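Local coordinates for protein RNA silencing suppressor p19 (Tomato bushy stunt virus, PDB 4J39) that suppresses RNA silencing, probably by binding siRNA as a homodimer and acting as a molecular caliper that selects duplexes by their length, at residues Ala77-Tyr90 against Val101-Ala115. Sequence-based numbering, arbitrary orientation. Where two conformers were deposited one is given.
Sequences ASRFFGFDQIGCTY and VSGGSRTLQHLCEMA. With nucleotides of chain B.
At the RNA-binding surface of p19, Gln85 and residues 104-106 interlock where the open end of a β-hairpin meets the duplex backbone. The Gln85 chain runs out extended, CG anti to the backbone N (chi1 -172°), over Gly104, which has no side chain and lets the amide lie close, Gln85 CD 3.5 Å from Gly104 CA. The two polar atoms of the amide do different work: OE1 receives Arg106 N at 2.9 Å on a lone pair in the carbonyl plane, while NE2 donates to OP1 of C14 of chain B, also 2.9 Å. Held at both atoms, the amide plane can scarcely turn, and its NH2 stays directed at the phosphate. Ser105 OG, folded back between its own N and carbonyl carbon (chi1 37°), accepts Ile86 N at 3.1 Å, and Ser105 N returns a bond to Ile86 O, closing the hairpin's end. Strands 87-90 and 101-104 then run antiparallel, with Cys88-Gly103 and Tyr90-Val101 as hydrogen-bonded pairs. In the four-stranded sheet, strand 97-104 is outermost within this chain, and Val101 and Ser102 pair with an antiparallel strand of the second subunit. One face carries RNA: Gly87, lacking a side chain, lets its CA come within 3.4 Å of O4' of G13 of chain B. The other face is covered by helix 108-124. There Cys88, a small side chain, puts its CB against Leu111 CD1 (3.7 Å), and Ala115 CB is slight enough to sit against the Tyr90 ring, whose OH bonds to Glu39. Leu108 pushes CD2 between Ala77 CB (3.6 Å) and the edge of the Phe81 ring, joining the end of helix 70-78 and the following loop to helix 108-124.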
loop_
_atom_site.group_PDB
_atom_site.type_symbol
_atom_site.label_atom_id
_atom_site.label_comp_id
_atom_site.label_asym_id
_atom_site.label_seq_id
_atom_site.Cartn_x
_atom_site.Cartn_y
_atom_site.Cartn_z
ATOM N N ALA A 77 17.562 -9.295 1.229
ATOM C CA ALA A 77 16.931 -9.423 2.496
ATOM C C ALA A 77 17.530 -10.619 3.343
ATOM O O ALA A 77 17.602 -10.496 4.557
ATOM C CB ALA A 77 15.442 -9.694 2.349
ATOM N N SER A 78 17.953 -11.653 2.687
ATOM C CA SER A 78 18.439 -12.927 3.370
ATOM C C SER A 78 19.722 -12.671 4.214
ATOM O O SER A 78 20.028 -13.436 5.106
ATOM C CB SER A 78 18.552 -14.108 2.424
ATOM O OG SER A 78 19.512 -13.893 1.434
ATOM N N ARG A 79 20.425 -11.601 3.889
ATOM C CA ARG A 79 21.599 -11.158 4.662
ATOM C C ARG A 79 21.271 -10.819 6.107
ATOM O O ARG A 79 22.153 -10.848 7.014
ATOM C CB ARG A 79 22.140 -9.933 3.935
ATOM C CG ARG A 79 23.325 -9.226 4.592
ATOM C CD ARG A 79 24.423 -10.238 4.817
ATOM N NE ARG A 79 25.561 -9.588 5.400
ATOM C CZ ARG A 79 25.607 -9.314 6.727
ATOM N NH1 ARG A 79 24.637 -9.633 7.537
ATOM N NH2 ARG A 79 26.711 -8.730 7.199
ATOM N N PHE A 80 20.049 -10.371 6.311
ATOM C CA PHE A 80 19.599 -9.843 7.575
ATOM C C PHE A 80 18.782 -10.844 8.392
ATOM O O PHE A 80 18.305 -10.504 9.474
ATOM C CB PHE A 80 18.782 -8.595 7.359
ATOM C CG PHE A 80 19.525 -7.507 6.673
ATOM C CD1 PHE A 80 20.411 -6.678 7.382
ATOM C CD2 PHE A 80 19.405 -7.325 5.307
ATOM C CE1 PHE A 80 21.127 -5.659 6.731
ATOM C CE2 PHE A 80 20.101 -6.321 4.671
ATOM C CZ PHE A 80 20.957 -5.481 5.373
ATOM N N PHE A 81 18.588 -12.035 7.847
ATOM C CA PHE A 81 17.733 -13.043 8.439
ATOM C C PHE A 81 18.490 -13.926 9.462
ATOM O O PHE A 81 19.699 -13.992 9.511
ATOM C CB PHE A 81 17.095 -13.985 7.376
ATOM C CG PHE A 81 16.072 -13.298 6.454
ATOM C CD1 PHE A 81 15.576 -12.034 6.781
ATOM C CD2 PHE A 81 15.591 -13.945 5.303
ATOM C CE1 PHE A 81 14.654 -11.408 5.973
ATOM C CE2 PHE A 81 14.632 -13.275 4.474
ATOM C CZ PHE A 81 14.182 -12.055 4.845
ATOM N N GLY A 82 17.667 -14.534 10.287
ATOM C CA GLY A 82 18.040 -15.508 11.273
ATOM C C GLY A 82 16.781 -16.171 11.829
ATOM O O GLY A 82 15.707 -16.204 11.192
ATOM N N PHE A 83 16.919 -16.736 13.034
ATOM C CA PHE A 83 15.811 -17.401 13.687
ATOM C C PHE A 83 14.576 -16.451 13.929
ATOM O O PHE A 83 13.443 -16.771 13.547
ATOM C CB PHE A 83 16.308 -18.024 15.033
ATOM C CG PHE A 83 15.251 -18.793 15.740
ATOM C CD1 PHE A 83 14.897 -20.086 15.290
ATOM C CD2 PHE A 83 14.542 -18.208 16.799
ATOM C CE1 PHE A 83 13.851 -20.814 15.928
ATOM C CE2 PHE A 83 13.498 -18.910 17.448
ATOM C CZ PHE A 83 13.146 -20.222 17.009
ATOM N N ASP A 84 14.804 -15.293 14.541
ATOM C CA ASP A 84 13.713 -14.348 14.775
ATOM C C ASP A 84 13.271 -13.616 13.431
ATOM O O ASP A 84 14.095 -13.340 12.590
ATOM C CB ASP A 84 14.103 -13.329 15.817
ATOM C CG ASP A 84 13.774 -13.763 17.250
ATOM O OD1 ASP A 84 13.182 -14.845 17.468
ATOM O OD2 ASP A 84 14.091 -12.963 18.173
ATOM N N GLN A 85 11.955 -13.358 13.276
ATOM C CA GLN A 85 11.387 -12.561 12.176
ATOM C C GLN A 85 11.791 -11.114 12.326
ATOM O O GLN A 85 11.930 -10.597 13.453
ATOM C CB GLN A 85 9.870 -12.764 12.198
ATOM C CG GLN A 85 9.179 -12.194 11.075
ATOM C CD GLN A 85 7.791 -12.675 10.914
ATOM O OE1 GLN A 85 7.429 -13.021 9.808
ATOM N NE2 GLN A 85 6.961 -12.600 11.963
ATOM N N ILE A 86 12.083 -10.445 11.204
ATOM C CA ILE A 86 12.275 -8.992 11.204
ATOM C C ILE A 86 11.180 -8.332 10.329
ATOM O O ILE A 86 10.559 -9.017 9.522
ATOM C CB ILE A 86 13.650 -8.644 10.576
ATOM C CG1 ILE A 86 13.815 -9.139 9.119
ATOM C CG2 ILE A 86 14.773 -9.228 11.485
ATOM C CD1 ILE A 86 15.209 -8.830 8.490
ATOM N N GLY A 87 11.045 -7.020 10.464
ATOM C CA GLY A 87 10.042 -6.287 9.698
ATOM C C GLY A 87 10.573 -5.948 8.329
ATOM O O GLY A 87 11.681 -5.442 8.160
ATOM N N CYS A 88 9.732 -6.107 7.329
ATOM C CA CYS A 88 10.109 -5.778 5.957
ATOM C C CYS A 88 9.073 -4.892 5.298
ATOM O O CYS A 88 7.901 -5.062 5.617
ATOM C CB CYS A 88 10.140 -6.996 5.062
ATOM S SG CYS A 88 11.364 -8.292 5.595
ATOM N N THR A 89 9.535 -3.895 4.560
ATOM C CA THR A 89 8.661 -2.861 4.024
ATOM C C THR A 89 9.055 -2.369 2.665
ATOM O O THR A 89 10.235 -2.026 2.394
ATOM C CB THR A 89 8.571 -1.602 4.961
ATOM O OG1 THR A 89 8.121 -1.959 6.240
ATOM C CG2 THR A 89 7.555 -0.645 4.508
ATOM N N TYR A 90 8.060 -2.303 1.739
ATOM C CA TYR A 90 8.303 -1.669 0.459
ATOM C C TYR A 90 7.446 -0.388 0.414
ATOM O O TYR A 90 6.280 -0.432 0.887
ATOM C CB TYR A 90 7.859 -2.615 -0.715
ATOM C CG TYR A 90 7.949 -1.909 -2.020
ATOM C CD1 TYR A 90 9.158 -1.553 -2.642
ATOM C CD2 TYR A 90 6.779 -1.470 -2.670
ATOM C CE1 TYR A 90 9.255 -0.957 -3.844
ATOM C CE2 TYR A 90 6.815 -0.775 -3.862
ATOM C CZ TYR A 90 8.022 -0.475 -4.486
ATOM O OH TYR A 90 8.140 0.150 -5.667
ATOM N N VAL A 101 3.823 -1.486 1.661
ATOM C CA VAL A 101 3.448 -2.813 1.841
ATOM C C VAL A 101 4.411 -3.397 2.873
ATOM O O VAL A 101 5.626 -3.338 2.673
ATOM C CB VAL A 101 3.573 -3.701 0.485
ATOM C CG1 VAL A 101 3.251 -5.228 0.682
ATOM C CG2 VAL A 101 2.824 -3.116 -0.725
ATOM N N SER A 102 3.882 -3.924 3.972
ATOM C CA SER A 102 4.761 -4.260 5.150
ATOM C C SER A 102 4.356 -5.583 5.785
ATOM O O SER A 102 3.136 -5.972 5.815
ATOM C CB SER A 102 4.716 -3.116 6.207
ATOM O OG SER A 102 3.433 -2.671 6.487
ATOM N N GLY A 103 5.315 -6.291 6.399
ATOM C CA GLY A 103 4.995 -7.366 7.264
ATOM C C GLY A 103 6.279 -8.101 7.648
ATOM O O GLY A 103 7.331 -7.597 7.396
ATOM N N GLY A 104 6.178 -9.259 8.283
ATOM C CA GLY A 104 7.381 -9.953 8.774
ATOM C C GLY A 104 8.121 -10.686 7.675
ATOM O O GLY A 104 7.535 -11.020 6.637
ATOM N N SER A 105 9.403 -10.990 7.891
ATOM C CA SER A 105 10.206 -11.734 6.854
ATOM C C SER A 105 9.631 -13.047 6.448
ATOM O O SER A 105 9.943 -13.608 5.325
ATOM C CB SER A 105 11.667 -11.939 7.342
ATOM O OG SER A 105 11.788 -12.206 8.718
ATOM N N ARG A 106 8.861 -13.658 7.333
ATOM C CA ARG A 106 8.296 -14.958 6.992
ATOM C C ARG A 106 7.319 -14.791 5.817
ATOM O O ARG A 106 7.017 -15.759 5.141
ATOM C CB ARG A 106 7.530 -15.532 8.207
ATOM C CG ARG A 106 7.907 -16.917 8.641
ATOM C CD ARG A 106 8.730 -16.951 9.950
ATOM N NE ARG A 106 7.934 -16.611 11.128
ATOM C CZ ARG A 106 8.353 -16.637 12.400
ATOM N NH1 ARG A 106 9.597 -17.021 12.726
ATOM N NH2 ARG A 106 7.487 -16.261 13.349
ATOM N N THR A 107 6.830 -13.585 5.596
ATOM C CA THR A 107 5.841 -13.338 4.536
ATOM C C THR A 107 6.436 -12.680 3.275
ATOM O O THR A 107 5.728 -12.161 2.419
ATOM C CB THR A 107 4.604 -12.487 5.032
ATOM O OG1 THR A 107 5.000 -11.065 5.087
ATOM C CG2 THR A 107 4.111 -13.066 6.343
ATOM N N LEU A 108 7.751 -12.643 3.146
ATOM C CA LEU A 108 8.357 -11.796 2.181
ATOM C C LEU A 108 7.912 -12.080 0.742
ATOM O O LEU A 108 7.774 -11.135 -0.060
ATOM C CB LEU A 108 9.895 -11.862 2.228
ATOM C CG LEU A 108 10.711 -10.891 1.389
ATOM C CD1 LEU A 108 10.421 -9.396 1.582
ATOM C CD2 LEU A 108 12.263 -11.175 1.512
ATOM N N GLN A 109 7.699 -13.360 0.408
ATOM C CA GLN A 109 7.265 -13.682 -0.951
ATOM C C GLN A 109 5.902 -12.955 -1.303
ATOM O O GLN A 109 5.750 -12.355 -2.386
ATOM C CB GLN A 109 7.200 -15.194 -1.150
ATOM C CG GLN A 109 6.942 -15.524 -2.591
ATOM C CD GLN A 109 7.161 -17.025 -2.959
ATOM O OE1 GLN A 109 7.643 -17.808 -2.148
ATOM N NE2 GLN A 109 6.804 -17.401 -4.202
ATOM N N HIS A 110 4.984 -13.018 -0.364
ATOM C CA HIS A 110 3.676 -12.343 -0.520
ATOM C C HIS A 110 3.864 -10.816 -0.460
ATOM O O HIS A 110 3.169 -10.088 -1.192
ATOM C CB HIS A 110 2.700 -12.782 0.577
ATOM C CG HIS A 110 2.201 -14.189 0.481
ATOM N ND1 HIS A 110 2.039 -14.872 -0.716
ATOM C CD2 HIS A 110 1.710 -15.002 1.445
ATOM C CE1 HIS A 110 1.537 -16.076 -0.467
ATOM N NE2 HIS A 110 1.317 -16.171 0.838
ATOM N N LEU A 111 4.775 -10.280 0.387
ATOM C CA LEU A 111 5.031 -8.861 0.311
ATOM C C LEU A 111 5.536 -8.452 -1.107
ATOM O O LEU A 111 5.089 -7.444 -1.636
ATOM C CB LEU A 111 6.001 -8.361 1.381
ATOM C CG LEU A 111 5.680 -8.691 2.791
ATOM C CD1 LEU A 111 6.944 -8.344 3.695
ATOM C CD2 LEU A 111 4.428 -7.966 3.238
ATOM N N CYS A 112 6.429 -9.258 -1.751
ATOM C CA CYS A 112 6.899 -8.892 -3.065
ATOM C C CYS A 112 5.767 -8.875 -4.111
ATOM O O CYS A 112 5.746 -8.085 -5.039
ATOM C CB CYS A 112 8.013 -9.930 -3.504
ATOM S SG CYS A 112 9.587 -9.532 -2.480
ATOM N N GLU A 113 4.891 -9.849 -3.912
ATOM C CA GLU A 113 3.778 -10.065 -4.942
ATOM C C GLU A 113 2.849 -8.853 -4.839
ATOM O O GLU A 113 2.467 -8.269 -5.841
ATOM C CB GLU A 113 3.002 -11.328 -4.632
ATOM C CG GLU A 113 3.642 -12.679 -5.152
ATOM C CD GLU A 113 3.075 -13.953 -4.403
ATOM O OE1 GLU A 113 1.972 -13.868 -3.789
ATOM O OE2 GLU A 113 3.740 -15.026 -4.388
ATOM N N MET A 114 2.562 -8.439 -3.603
ATOM C CA MET A 114 1.701 -7.251 -3.447
ATOM C C MET A 114 2.441 -5.962 -3.814
ATOM O O MET A 114 1.824 -5.005 -4.354
ATOM C CB MET A 114 1.121 -7.128 -2.014
ATOM C CG MET A 114 0.208 -8.265 -1.572
ATOM S SD MET A 114 -1.179 -8.474 -2.799
ATOM C CE MET A 114 -1.707 -6.878 -3.168
ATOM N N ALA A 115 3.727 -5.880 -3.517
ATOM C CA ALA A 115 4.555 -4.699 -3.828
ATOM C C ALA A 115 4.608 -4.458 -5.367
ATOM O O ALA A 115 4.451 -3.354 -5.828
ATOM C CB ALA A 115 5.989 -4.899 -3.236
ATOM P P G B 13 3.752 -7.257 11.776
ATOM O OP1 G B 13 3.445 -8.582 11.126
ATOM O OP2 G B 13 2.873 -6.714 12.829
ATOM O "O5'" G B 13 5.235 -7.369 12.374
ATOM C "C5'" G B 13 6.272 -7.900 11.584
ATOM C "C4'" G B 13 7.597 -7.784 12.299
ATOM O "O4'" G B 13 7.915 -6.395 12.389
ATOM C "C3'" G B 13 7.660 -8.244 13.772
ATOM O "O3'" G B 13 7.819 -9.668 13.804
ATOM C "C2'" G B 13 8.889 -7.513 14.261
ATOM O "O2'" G B 13 10.085 -8.033 13.766
ATOM C "C1'" G B 13 8.620 -6.168 13.610
ATOM N N9 G B 13 7.841 -5.237 14.392
ATOM C C8 G B 13 6.527 -4.921 14.289
ATOM N N7 G B 13 6.125 -3.989 15.140
ATOM C C5 G B 13 7.265 -3.748 15.898
ATOM C C6 G B 13 7.488 -2.879 17.048
ATOM O O6 G B 13 6.705 -2.107 17.593
ATOM N N1 G B 13 8.820 -2.930 17.568
ATOM C C2 G B 13 9.807 -3.746 17.091
ATOM N N2 G B 13 11.005 -3.686 17.742
ATOM N N3 G B 13 9.624 -4.587 16.037
ATOM C C4 G B 13 8.324 -4.504 15.467
ATOM P P U B 12 0.083 -2.970 10.992
ATOM O OP1 U B 12 -0.825 -4.070 10.533
ATOM O OP2 U B 12 -0.217 -2.576 12.331
ATOM O "O5'" U B 12 1.612 -3.351 10.822
ATOM C "C5'" U B 12 2.110 -3.815 9.534
ATOM C "C4'" U B 12 3.595 -4.059 9.554
ATOM O "O4'" U B 12 4.228 -2.786 9.836
ATOM C "C3'" U B 12 4.112 -4.906 10.720
ATOM O "O3'" U B 12 3.988 -6.284 10.537
ATOM C "C2'" U B 12 5.580 -4.533 10.690
ATOM O "O2'" U B 12 6.293 -5.006 9.560
ATOM C "C1'" U B 12 5.409 -3.037 10.574
ATOM N N1 U B 12 5.242 -2.240 11.816
ATOM C C2 U B 12 6.384 -1.931 12.500
ATOM O O2 U B 12 7.468 -2.379 12.200
ATOM N N3 U B 12 6.194 -1.125 13.613
ATOM C C4 U B 12 5.049 -0.574 14.139
ATOM O O4 U B 12 5.150 0.171 15.135
ATOM C C5 U B 12 3.870 -0.918 13.360
ATOM C C6 U B 12 4.024 -1.727 12.263
ATOM P P C B 14 7.278 -10.514 15.099
ATOM O OP1 C B 14 7.403 -11.932 14.707
ATOM O OP2 C B 14 5.996 -10.030 15.491
ATOM O "O5'" C B 14 8.213 -10.104 16.317
ATOM C "C5'" C B 14 9.560 -10.402 16.236
ATOM C "C4'" C B 14 10.395 -9.842 17.362
ATOM O "O4'" C B 14 10.486 -8.408 17.249
ATOM C "C3'" C B 14 9.825 -10.059 18.777
ATOM O "O3'" C B 14 10.111 -11.351 19.309
ATOM C "C2'" C B 14 10.540 -8.974 19.556
ATOM O "O2'" C B 14 11.896 -9.304 19.735
ATOM C "C1'" C B 14 10.383 -7.826 18.558
ATOM N N1 C B 14 9.139 -7.031 18.708
ATOM C C2 C B 14 9.120 -6.071 19.738
ATOM O O2 C B 14 10.118 -5.899 20.462
ATOM N N3 C B 14 8.008 -5.314 19.888
ATOM C C4 C B 14 6.955 -5.522 19.101
ATOM N N4 C B 14 5.910 -4.726 19.309
ATOM C C5 C B 14 6.921 -6.514 18.077
ATOM C C6 C B 14 8.037 -7.223 17.933
HETATM O O HOH W 1 11.846 -16.063 11.297
HETATM O O HOH W 2 10.915 -17.761 14.685
#